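Local coordinates for protein hydrolase, alpha/beta hydrolase FOLD family (Staphylococcus aureus, PDB 2XMZ) that probably catalyses the formation of 2-succinyl-6-hydroxy-2,4-cyclohexadiene-1-carboxylate in menaquinone biosynthesis, as the lyase MenH, at residues 198-203 with 222-227; 96-101 with 116-121; 19-24 with 30-35. One frame throughout, in Å; residues are numbered along the deposited sequence.

Contact 1 of 3, residues 198-203 with 222-227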
loop_
_atom_site.group_PDB
_atom_site.type_symbol
_atom_site.label_atom_id
_atom_site.label_comp_id
_atom_site.label_asym_id
_atom_site.label_seq_id
_atom_site.Cartn_x
_atom_site.Cartn_y
_atom_site.Cartn_z
ATOM N N ASN A 198 -15.111 3.759 6.692
ATOM C CA ASN A 198 -14.336 4.438 7.730
ATOM C C ASN A 198 -13.846 3.401 8.747
ATOM O O ASN A 198 -14.611 2.966 9.620
ATOM C CB ASN A 198 -15.224 5.485 8.423
ATOM C CG ASN A 198 -14.634 5.995 9.725
ATOM O OD1 ASN A 198 -13.424 5.978 9.918
ATOM N ND2 ASN A 198 -15.496 6.470 10.618
ATOM N N LEU A 199 -12.573 3.024 8.649
ATOM C CA LEU A 199 -12.012 1.969 9.523
ATOM C C LEU A 199 -11.446 2.512 10.837
ATOM O O LEU A 199 -10.905 1.754 11.660
ATOM C CB LEU A 199 -10.957 1.148 8.776
ATOM C CG LEU A 199 -11.422 0.372 7.539
ATOM C CD1 LEU A 199 -10.218 -0.351 6.940
ATOM C CD2 LEU A 199 -12.521 -0.622 7.876
ATOM N N TRP A 200 -11.577 3.825 11.032
ATOM C CA TRP A 200 -11.076 4.484 12.236
ATOM C C TRP A 200 -11.576 3.816 13.531
ATOM O O TRP A 200 -10.771 3.515 14.404
ATOM C CB TRP A 200 -11.394 5.988 12.209
ATOM C CG TRP A 200 -10.453 6.755 11.315
ATOM C CD1 TRP A 200 -10.693 7.171 10.033
ATOM C CD2 TRP A 200 -9.110 7.164 11.625
ATOM N NE1 TRP A 200 -9.594 7.841 9.536
ATOM C CE2 TRP A 200 -8.606 7.843 10.489
ATOM C CE3 TRP A 200 -8.281 7.017 12.747
ATOM C CZ2 TRP A 200 -7.310 8.379 10.449
ATOM C CZ3 TRP A 200 -6.994 7.549 12.702
ATOM C CH2 TRP A 200 -6.529 8.228 11.572
ATOM N N PRO A 201 -12.898 3.552 13.645
ATOM C CA PRO A 201 -13.409 2.917 14.872
ATOM C C PRO A 201 -13.096 1.411 15.025
ATOM O O PRO A 201 -13.322 0.854 16.089
ATOM C CB PRO A 201 -14.920 3.163 14.801
ATOM C CG PRO A 201 -15.218 3.326 13.366
ATOM C CD PRO A 201 -13.993 3.907 12.716
ATOM N N ARG A 202 -12.548 0.787 13.983
ATOM C CA ARG A 202 -12.175 -0.635 14.015
ATOM C C ARG A 202 -10.664 -0.839 14.194
ATOM O O ARG A 202 -10.210 -1.961 14.278
ATOM C CB ARG A 202 -12.667 -1.359 12.743
ATOM C CG ARG A 202 -14.206 -1.559 12.655
ATOM C CD ARG A 202 -14.549 -2.909 11.981
ATOM N NE ARG A 202 -15.969 -3.069 11.661
ATOM C CZ ARG A 202 -16.897 -3.541 12.497
ATOM N NH1 ARG A 202 -18.161 -3.642 12.090
ATOM N NH2 ARG A 202 -16.579 -3.914 13.742
ATOM N N LEU A 203 -9.883 0.247 14.237
ATOM C CA LEU A 203 -8.418 0.143 14.448
ATOM C C LEU A 203 -8.035 -0.556 15.747
ATOM O O LEU A 203 -7.009 -1.251 15.803
ATOM C CB LEU A 203 -7.746 1.526 14.421
ATOM C CG LEU A 203 -7.744 2.255 13.075
ATOM C CD1 LEU A 203 -6.949 3.553 13.203
ATOM C CD2 LEU A 203 -7.199 1.343 11.939
ATOM N N VAL A 222 1.606 12.147 8.336
ATOM C CA VAL A 222 2.182 12.157 9.697
ATOM C C VAL A 222 1.061 12.293 10.744
ATOM O O VAL A 222 1.017 11.554 11.739
ATOM C CB VAL A 222 3.223 13.301 9.871
ATOM C CG1 VAL A 222 3.598 13.532 11.351
ATOM C CG2 VAL A 222 4.471 13.008 9.036
ATOM N N GLN A 223 0.146 13.237 10.520
ATOM C CA GLN A 223 -0.928 13.453 11.500
ATOM C C GLN A 223 -1.795 12.217 11.536
ATOM O O GLN A 223 -2.184 11.774 12.589
ATOM C CB GLN A 223 -1.738 14.706 11.181
ATOM C CG GLN A 223 -0.935 15.966 11.415
ATOM C CD GLN A 223 -1.539 17.190 10.764
ATOM O OE1 GLN A 223 -1.078 18.309 10.996
ATOM N NE2 GLN A 223 -2.572 16.987 9.941
ATOM N N ILE A 224 -2.037 11.623 10.372
ATOM C CA ILE A 224 -2.807 10.372 10.299
ATOM C C ILE A 224 -2.096 9.202 10.999
ATOM O O ILE A 224 -2.721 8.446 11.758
ATOM C CB ILE A 224 -3.134 10.010 8.853
ATOM C CG1 ILE A 224 -4.087 11.068 8.256
ATOM C CG2 ILE A 224 -3.762 8.595 8.763
ATOM C CD1 ILE A 224 -4.449 10.748 6.825
ATOM N N ALA A 225 -0.794 9.082 10.767
ATOM C CA ALA A 225 0.010 7.995 11.340
ATOM C C ALA A 225 -0.023 8.052 12.841
ATOM O O ALA A 225 -0.194 7.020 13.492
ATOM C CB ALA A 225 1.447 8.058 10.839
ATOM N N LYS A 226 0.091 9.260 13.398
ATOM C CA LYS A 226 0.091 9.443 14.849
ATOM C C LYS A 226 -1.266 9.040 15.432
ATOM O O LYS A 226 -1.340 8.368 16.466
ATOM C CB LYS A 226 0.430 10.889 15.243
ATOM C CG LYS A 226 1.897 11.275 15.042
ATOM C CD LYS A 226 2.210 12.668 15.635
ATOM C CE LYS A 226 3.478 13.246 15.003
ATOM N NZ LYS A 226 3.834 14.574 15.559
ATOM N N LYS A 227 -2.334 9.434 14.743
ATOM C CA LYS A 227 -3.685 9.094 15.184
ATOM C C LYS A 227 -3.930 7.584 15.145
ATOM O O LYS A 227 -4.442 7.041 16.102
ATOM C CB LYS A 227 -4.726 9.811 14.346
ATOM C CG LYS A 227 -4.935 11.257 14.699
ATOM C CD LYS A 227 -6.008 11.769 13.757
ATOM C CE LYS A 227 -5.850 13.231 13.445
ATOM N NZ LYS A 227 -6.881 13.667 12.474
#
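Trp200 reaches out of the loop 198-203 and brings the outer end of its indole up to helix 219-231, where Ile224 and Lys227, one turn apart, receive it. Apolar contact carries the pair. CZ3, at the outer end of the six-membered ring, comes obliquely within 3.6 Å of CB of Lys227. On the Ile224 side, CZ2 of Trp200 lies 3.9 Å from CG2 of Ile224, and the side chains of Trp200 and Ile224 cross at about a right angle. Because the indole is long and rigid, it spans a wide gap: the nearest CA atoms, those of Trp200 and Lys227, are still 9.2 Å apart. Ile224 offers its CG2 branch, whose position anti to the backbone N turns this methyl toward the indole. Lysine suits the exposed edge of the patch, since its CB and methylene chain can border the indole while the extended chain carries the ammonium group away.

Polar contact across the pair is slight. The carbonyl O of Ile224 sits at the indole edge, near the ring plane, 3.8 Å from CH2 of Trp200, and no hydrogen bond joins the two segments. The polar end of the ring is served elsewhere, NE1 donating to the carbonyl O of Gly119.

A hydrogen bond within the loop holds the backbone from which the indole departs. Asn198 OD1 accepts from the backbone N of Trp200 at 3.0 Å, an Asx turn, with the donor 48° out of the carbonyl plane. Asparagine is apt here because its short amide can fold back on the chain.

In this alpha/beta hydrolase fold the loop lies between helix 181-191 and strand 210-215. Trp200 also packs on Met228 and Leu231 of helix 219-231, Leu203 touches Leu98 of helix 92-103, and Ala225 of helix 219-231 rests on Cys237 of strand 235-240.

Contact 2 of 3, residues 96-101 with 116-121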
loop_
_atom_site.group_PDB
_atom_site.type_symbol
_atom_site.label_atom_id
_atom_site.label_comp_id
_atom_site.label_asym_id
_atom_site.label_seq_id
_atom_site.Cartn_x
_atom_site.Cartn_y
_atom_site.Cartn_z
ATOM N N VAL A 96 -5.856 -1.230 1.896
ATOM C CA VAL A 96 -6.150 -2.637 1.755
ATOM C C VAL A 96 -5.592 -3.444 2.952
ATOM O O VAL A 96 -6.294 -4.306 3.482
ATOM C CB VAL A 96 -5.650 -3.182 0.399
ATOM C CG1 VAL A 96 -5.821 -4.700 0.315
ATOM C CG2 VAL A 96 -6.393 -2.493 -0.730
ATOM N N ALA A 97 -4.377 -3.145 3.401
ATOM C CA ALA A 97 -3.794 -3.918 4.495
ATOM C C ALA A 97 -4.549 -3.680 5.792
ATOM O O ALA A 97 -4.769 -4.606 6.584
ATOM C CB ALA A 97 -2.291 -3.613 4.666
ATOM N N LEU A 98 -4.985 -2.444 6.023
ATOM C CA LEU A 98 -5.805 -2.182 7.224
ATOM C C LEU A 98 -7.137 -2.925 7.148
ATOM O O LEU A 98 -7.556 -3.566 8.114
ATOM C CB LEU A 98 -6.068 -0.673 7.364
ATOM C CG LEU A 98 -4.959 0.118 8.067
ATOM C CD1 LEU A 98 -5.169 1.620 7.850
ATOM C CD2 LEU A 98 -4.950 -0.176 9.530
ATOM N N TYR A 99 -7.786 -2.875 5.978
ATOM C CA TYR A 99 -9.055 -3.567 5.795
ATOM C C TYR A 99 -8.854 -5.044 6.034
ATOM O O TYR A 99 -9.684 -5.715 6.697
ATOM C CB TYR A 99 -9.652 -3.305 4.401
ATOM C CG TYR A 99 -11.062 -3.838 4.271
ATOM C CD1 TYR A 99 -12.152 -3.032 4.557
ATOM C CD2 TYR A 99 -11.298 -5.158 3.894
ATOM C CE1 TYR A 99 -13.466 -3.509 4.456
ATOM C CE2 TYR A 99 -12.621 -5.661 3.795
ATOM C CZ TYR A 99 -13.688 -4.824 4.083
ATOM O OH TYR A 99 -14.984 -5.284 3.991
ATOM N N TYR A 100 -7.742 -5.561 5.527
ATOM C CA TYR A 100 -7.476 -6.962 5.646
ATOM C C TYR A 100 -7.156 -7.363 7.081
ATOM O O TYR A 100 -7.595 -8.416 7.519
ATOM C CB TYR A 100 -6.362 -7.447 4.712
ATOM C CG TYR A 100 -6.406 -8.946 4.587
ATOM C CD1 TYR A 100 -7.231 -9.562 3.638
ATOM C CD2 TYR A 100 -5.671 -9.764 5.460
ATOM C CE1 TYR A 100 -7.286 -10.950 3.544
ATOM C CE2 TYR A 100 -5.713 -11.124 5.369
ATOM C CZ TYR A 100 -6.538 -11.716 4.409
ATOM O OH TYR A 100 -6.584 -13.081 4.331
ATOM N N ALA A 101 -6.399 -6.534 7.796
ATOM C CA ALA A 101 -6.094 -6.798 9.214
ATOM C C ALA A 101 -7.358 -6.921 10.039
ATOM O O ALA A 101 -7.383 -7.658 11.018
ATOM C CB ALA A 101 -5.181 -5.702 9.812
ATOM N N THR A 116 -0.265 5.691 4.937
ATOM C CA THR A 116 -1.624 5.275 4.587
ATOM C C THR A 116 -2.642 5.883 5.550
ATOM O O THR A 116 -2.286 6.664 6.457
ATOM C CB THR A 116 -1.727 3.730 4.529
ATOM O OG1 THR A 116 -2.920 3.322 3.852
ATOM C CG2 THR A 116 -1.679 3.062 5.924
ATOM N N SER A 117 -3.900 5.495 5.374
ATOM C CA SER A 117 -4.958 5.923 6.277
ATOM C C SER A 117 -6.057 4.864 6.340
ATOM O O SER A 117 -6.161 4.000 5.440
ATOM C CB SER A 117 -5.541 7.270 5.833
ATOM O OG SER A 117 -6.499 7.054 4.838
ATOM N N PRO A 118 -6.864 4.903 7.414
ATOM C CA PRO A 118 -7.966 3.982 7.571
ATOM C C PRO A 118 -9.233 4.526 6.909
ATOM O O PRO A 118 -10.332 4.073 7.207
ATOM C CB PRO A 118 -8.137 3.890 9.106
ATOM C CG PRO A 118 -7.133 4.798 9.688
ATOM C CD PRO A 118 -6.714 5.741 8.609
ATOM N N GLY A 119 -9.056 5.486 6.005
ATOM C CA GLY A 119 -10.147 6.088 5.285
ATOM C C GLY A 119 -10.585 7.374 5.938
ATOM O O GLY A 119 -9.900 7.923 6.814
ATOM N N ILE A 120 -11.761 7.831 5.532
ATOM C CA ILE A 120 -12.225 9.145 5.899
ATOM C C ILE A 120 -13.374 8.990 6.890
ATOM O O ILE A 120 -14.310 8.221 6.650
ATOM C CB ILE A 120 -12.578 9.962 4.620
ATOM C CG1 ILE A 120 -11.311 10.164 3.780
ATOM C CG2 ILE A 120 -13.232 11.302 4.959
ATOM C CD1 ILE A 120 -11.533 10.698 2.418
ATOM N N LYS A 121 -13.261 9.694 8.018
ATOM C CA LYS A 121 -14.222 9.587 9.109
ATOM C C LYS A 121 -15.591 10.173 8.785
ATOM O O LYS A 121 -16.616 9.501 8.927
ATOM C CB LYS A 121 -13.704 10.317 10.343
ATOM C CG LYS A 121 -12.725 9.558 11.188
ATOM C CD LYS A 121 -12.874 10.107 12.615
ATOM C CE LYS A 121 -11.584 10.025 13.361
ATOM N NZ LYS A 121 -11.655 10.872 14.588
#
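This is a buried, apolar helix-to-loop contact of the alpha/beta hydrolase fold, joining helix 92-103, which follows the presumed nucleophile elbow, to the loop that leaves strand 110-114. One side chain, Leu98, makes essentially all of it from the helix side, and a single methyl, CD1, does the touching. CD1 of Leu98 comes within 3.5 Å of the carbonyl O of Ser117. The same CD1 lies 3.9 Å from CB of Pro118, and it meets CG2 of Thr116 more loosely. Leu98 points toward the loop, with CG anti to its carbonyl carbon (chi1 -84°), and its branched end pushes CD1 in among the three residues.

Leucine fits because its branched, wholly apolar end puts one methyl between a threonine methyl and a proline ring. Proline suits the loop side: its ring supplies an apolar surface, and its nitrogen has no N-H to satisfy in this buried place. Thr116 is two-sided, giving CG2 to Leu98 while its OG1 is hydrogen-bonded to the carbonyl O of Ser91, the serine of the elbow sequence and probably the nucleophile; the loop is thereby tied to the turn from which the same helix starts.

Leu98 is further enclosed by Leu113 of strand 110-114 and Met228 of helix 219-231, and the latter also packs on Pro118. Gly119 follows with a positive phi of 96°, a conformation open to glycine, since a side chain would collide with the carbonyl O of Pro118. The bend there is an ST turn, closed by Ser117 OG accepting from the backbone N of Gly119 at 3.2 Å.

Contact 3 of 3, residues 19-24 with 30-35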
loop_
_atom_site.group_PDB
_atom_site.type_symbol
_atom_site.label_atom_id
_atom_site.label_comp_id
_atom_site.label_asym_id
_atom_site.label_seq_id
_atom_site.Cartn_x
_atom_site.Cartn_y
_atom_site.Cartn_z
ATOM N N LEU A 19 6.823 -12.068 4.271
ATOM C CA LEU A 19 6.519 -10.643 4.222
ATOM C C LEU A 19 5.799 -10.346 2.906
ATOM O O LEU A 19 6.332 -10.626 1.830
ATOM C CB LEU A 19 7.823 -9.834 4.357
ATOM C CG LEU A 19 7.804 -8.309 4.223
ATOM C CD1 LEU A 19 6.893 -7.616 5.229
ATOM C CD2 LEU A 19 9.234 -7.760 4.337
ATOM N N VAL A 20 4.585 -9.805 3.011
ATOM C CA VAL A 20 3.687 -9.637 1.879
ATOM C C VAL A 20 3.558 -8.146 1.605
ATOM O O VAL A 20 3.089 -7.395 2.466
ATOM C CB VAL A 20 2.295 -10.245 2.142
ATOM C CG1 VAL A 20 1.390 -10.084 0.919
ATOM C CG2 VAL A 20 2.402 -11.755 2.530
ATOM N N PHE A 21 3.991 -7.732 0.403
ATOM C CA PHE A 21 3.995 -6.315 0.028
ATOM C C PHE A 21 2.818 -5.951 -0.855
ATOM O O PHE A 21 2.601 -6.573 -1.916
ATOM C CB PHE A 21 5.261 -5.950 -0.752
ATOM C CG PHE A 21 6.480 -5.833 0.095
ATOM C CD1 PHE A 21 6.782 -4.642 0.732
ATOM C CD2 PHE A 21 7.350 -6.911 0.227
ATOM C CE1 PHE A 21 7.925 -4.522 1.521
ATOM C CE2 PHE A 21 8.520 -6.794 0.980
ATOM C CZ PHE A 21 8.799 -5.606 1.644
ATOM N N LEU A 22 2.108 -4.908 -0.441
ATOM C CA LEU A 22 1.079 -4.256 -1.267
ATOM C C LEU A 22 1.521 -2.856 -1.682
ATOM O O LEU A 22 1.982 -2.072 -0.858
ATOM C CB LEU A 22 -0.277 -4.182 -0.518
ATOM C CG LEU A 22 -0.847 -5.489 0.050
ATOM C CD1 LEU A 22 -2.216 -5.247 0.738
ATOM C CD2 LEU A 22 -0.960 -6.558 -1.046
ATOM N N HIS A 23 1.382 -2.554 -2.973
ATOM C CA HIS A 23 1.851 -1.298 -3.552
ATOM C C HIS A 23 0.756 -0.225 -3.469
ATOM O O HIS A 23 -0.339 -0.478 -2.960
ATOM C CB HIS A 23 2.192 -1.534 -5.030
ATOM C CG HIS A 23 1.022 -2.062 -5.808
ATOM N ND1 HIS A 23 0.088 -1.234 -6.386
ATOM C CD2 HIS A 23 0.597 -3.328 -6.033
ATOM C CE1 HIS A 23 -0.857 -1.968 -6.950
ATOM N NE2 HIS A 23 -0.573 -3.243 -6.748
ATOM N N GLY A 24 1.043 0.955 -4.018
ATOM C CA GLY A 24 0.103 2.071 -4.024
ATOM C C GLY A 24 -0.555 2.272 -5.394
ATOM O O GLY A 24 -0.250 1.551 -6.356
ATOM N N ARG A 30 6.476 -3.672 -8.841
ATOM C CA ARG A 30 7.813 -3.275 -9.233
ATOM C C ARG A 30 8.418 -2.208 -8.317
ATOM O O ARG A 30 9.634 -2.090 -8.278
ATOM C CB ARG A 30 7.865 -2.771 -10.677
ATOM C CG ARG A 30 7.818 -3.864 -11.733
ATOM C CD ARG A 30 7.657 -3.223 -13.095
ATOM N NE ARG A 30 6.426 -2.443 -13.176
ATOM C CZ ARG A 30 6.100 -1.648 -14.187
ATOM N NH1 ARG A 30 6.929 -1.500 -15.212
ATOM N NH2 ARG A 30 4.949 -0.981 -14.145
ATOM N N THR A 31 7.587 -1.421 -7.633
ATOM C CA THR A 31 8.054 -0.422 -6.667
ATOM C C THR A 31 8.922 -1.034 -5.553
ATOM O O THR A 31 9.721 -0.325 -4.933
ATOM C CB THR A 31 6.879 0.392 -6.046
ATOM O OG1 THR A 31 7.396 1.496 -5.300
ATOM C CG2 THR A 31 6.013 -0.478 -5.116
ATOM N N TYR A 32 8.772 -2.340 -5.306
ATOM C CA TYR A 32 9.545 -3.008 -4.231
ATOM C C TYR A 32 10.780 -3.725 -4.749
ATOM O O TYR A 32 11.526 -4.347 -3.982
ATOM C CB TYR A 32 8.640 -3.956 -3.462
ATOM C CG TYR A 32 7.488 -3.218 -2.832
ATOM C CD1 TYR A 32 7.720 -2.183 -1.928
ATOM C CD2 TYR A 32 6.182 -3.522 -3.168
ATOM C CE1 TYR A 32 6.679 -1.473 -1.371
ATOM C CE2 TYR A 32 5.119 -2.823 -2.616
ATOM C CZ TYR A 32 5.372 -1.805 -1.716
ATOM O OH TYR A 32 4.332 -1.113 -1.159
ATOM N N HIS A 33 11.007 -3.586 -6.059
ATOM C CA HIS A 33 12.096 -4.262 -6.787
ATOM C C HIS A 33 13.442 -4.278 -6.074
ATOM O O HIS A 33 14.035 -5.340 -5.867
ATOM C CB HIS A 33 12.259 -3.651 -8.202
ATOM C CG HIS A 33 12.722 -2.214 -8.212
ATOM N ND1 HIS A 33 11.985 -1.183 -7.664
ATOM C CD2 HIS A 33 13.849 -1.645 -8.706
ATOM C CE1 HIS A 33 12.631 -0.043 -7.828
ATOM N NE2 HIS A 33 13.768 -0.297 -8.455
ATOM N N ASN A 34 13.926 -3.099 -5.714
ATOM C CA ASN A 34 15.254 -2.958 -5.109
ATOM C C ASN A 34 15.271 -3.319 -3.625
ATOM O O ASN A 34 16.311 -3.214 -2.981
ATOM C CB ASN A 34 15.778 -1.526 -5.304
ATOM C CG ASN A 34 14.905 -0.486 -4.608
ATOM O OD1 ASN A 34 15.406 0.379 -3.878
ATOM N ND2 ASN A 34 13.588 -0.583 -4.811
ATOM N N HIS A 35 14.121 -3.741 -3.096
ATOM C CA HIS A 35 13.970 -4.068 -1.673
ATOM C C HIS A 35 13.958 -5.566 -1.418
ATOM O O HIS A 35 14.368 -6.023 -0.350
ATOM C CB HIS A 35 12.667 -3.490 -1.117
ATOM C CG HIS A 35 12.610 -1.997 -1.121
ATOM N ND1 HIS A 35 13.133 -1.232 -0.101
ATOM C CD2 HIS A 35 12.083 -1.126 -2.012
ATOM C CE1 HIS A 35 12.936 0.049 -0.366
ATOM N NE2 HIS A 35 12.306 0.141 -1.523
#
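Phe21 and Tyr32 pack their rings together where strand 17-22, inside the alpha/beta hydrolase sheet, gives way to the loop that bends back beside it. CB of Phe21 lies over the tyrosine ring in a CH-pi contact, 3.9 Å from the centroid. The two rings are oblique, their centroids 4.7 Å apart. Phenylalanine suits this buried place, being flat, wholly apolar and also in contact with Phe88 of the neighbouring strand.

Leu22 turns its side chain away, and its carbonyl O takes the contact's one cross-segment hydrogen bond, 2.6 Å from Tyr32 OH. The hydroxyl approaches from above the carbonyl plane, 48° out of it. Tyrosine combines two tasks: its ring packs and its OH donates to the carbonyl at the strand's end.

His23 comes next, its CB 4.0 Å from CG2 of Thr31 and equally far from CE2 of Tyr32. With chi1 at 58°, CG lies between the backbone N and carbonyl carbon, leading the imidazole away from Tyr32. That ring is held at both nitrogens, NE2 by the backbone N of Leu50. As in other alpha/beta hydrolases, the His23-Gly24 turn probably lies on the oxyanion-hole side of the active site.

Thr31 CG2 lies over the face of Tyr32 opposite Phe21, while Thr31 OG1 pairs with His248. At Gly24 the carbonyl O accepts from His23 ND1 at 2.8 Å, nearly straight at 167°.

Along the chain the contacts come in series: contact 3 closes first, then contact 2, then contact 1. Contacts 1 and 2 adjoin, centres 8 Å apart, and the backbone N of Leu199 probably bonds to the carbonyl O of Pro118, so loops 116-121 and 198-203 are bound to each other and both touch helices 92-103 and 219-231. Contact 3 lies across the chain's centre, about 18 Å from contact 2 and 23 Å from contact 1, centre to centre. Contacts 2 and 3 still meet, where Leu22 CD1 packs on Val96. Loops leaving strands 110-114 and 17-22 serve contacts 2 and 3, all in the fold carrying the probable Ser91-His245-Asp218 triad.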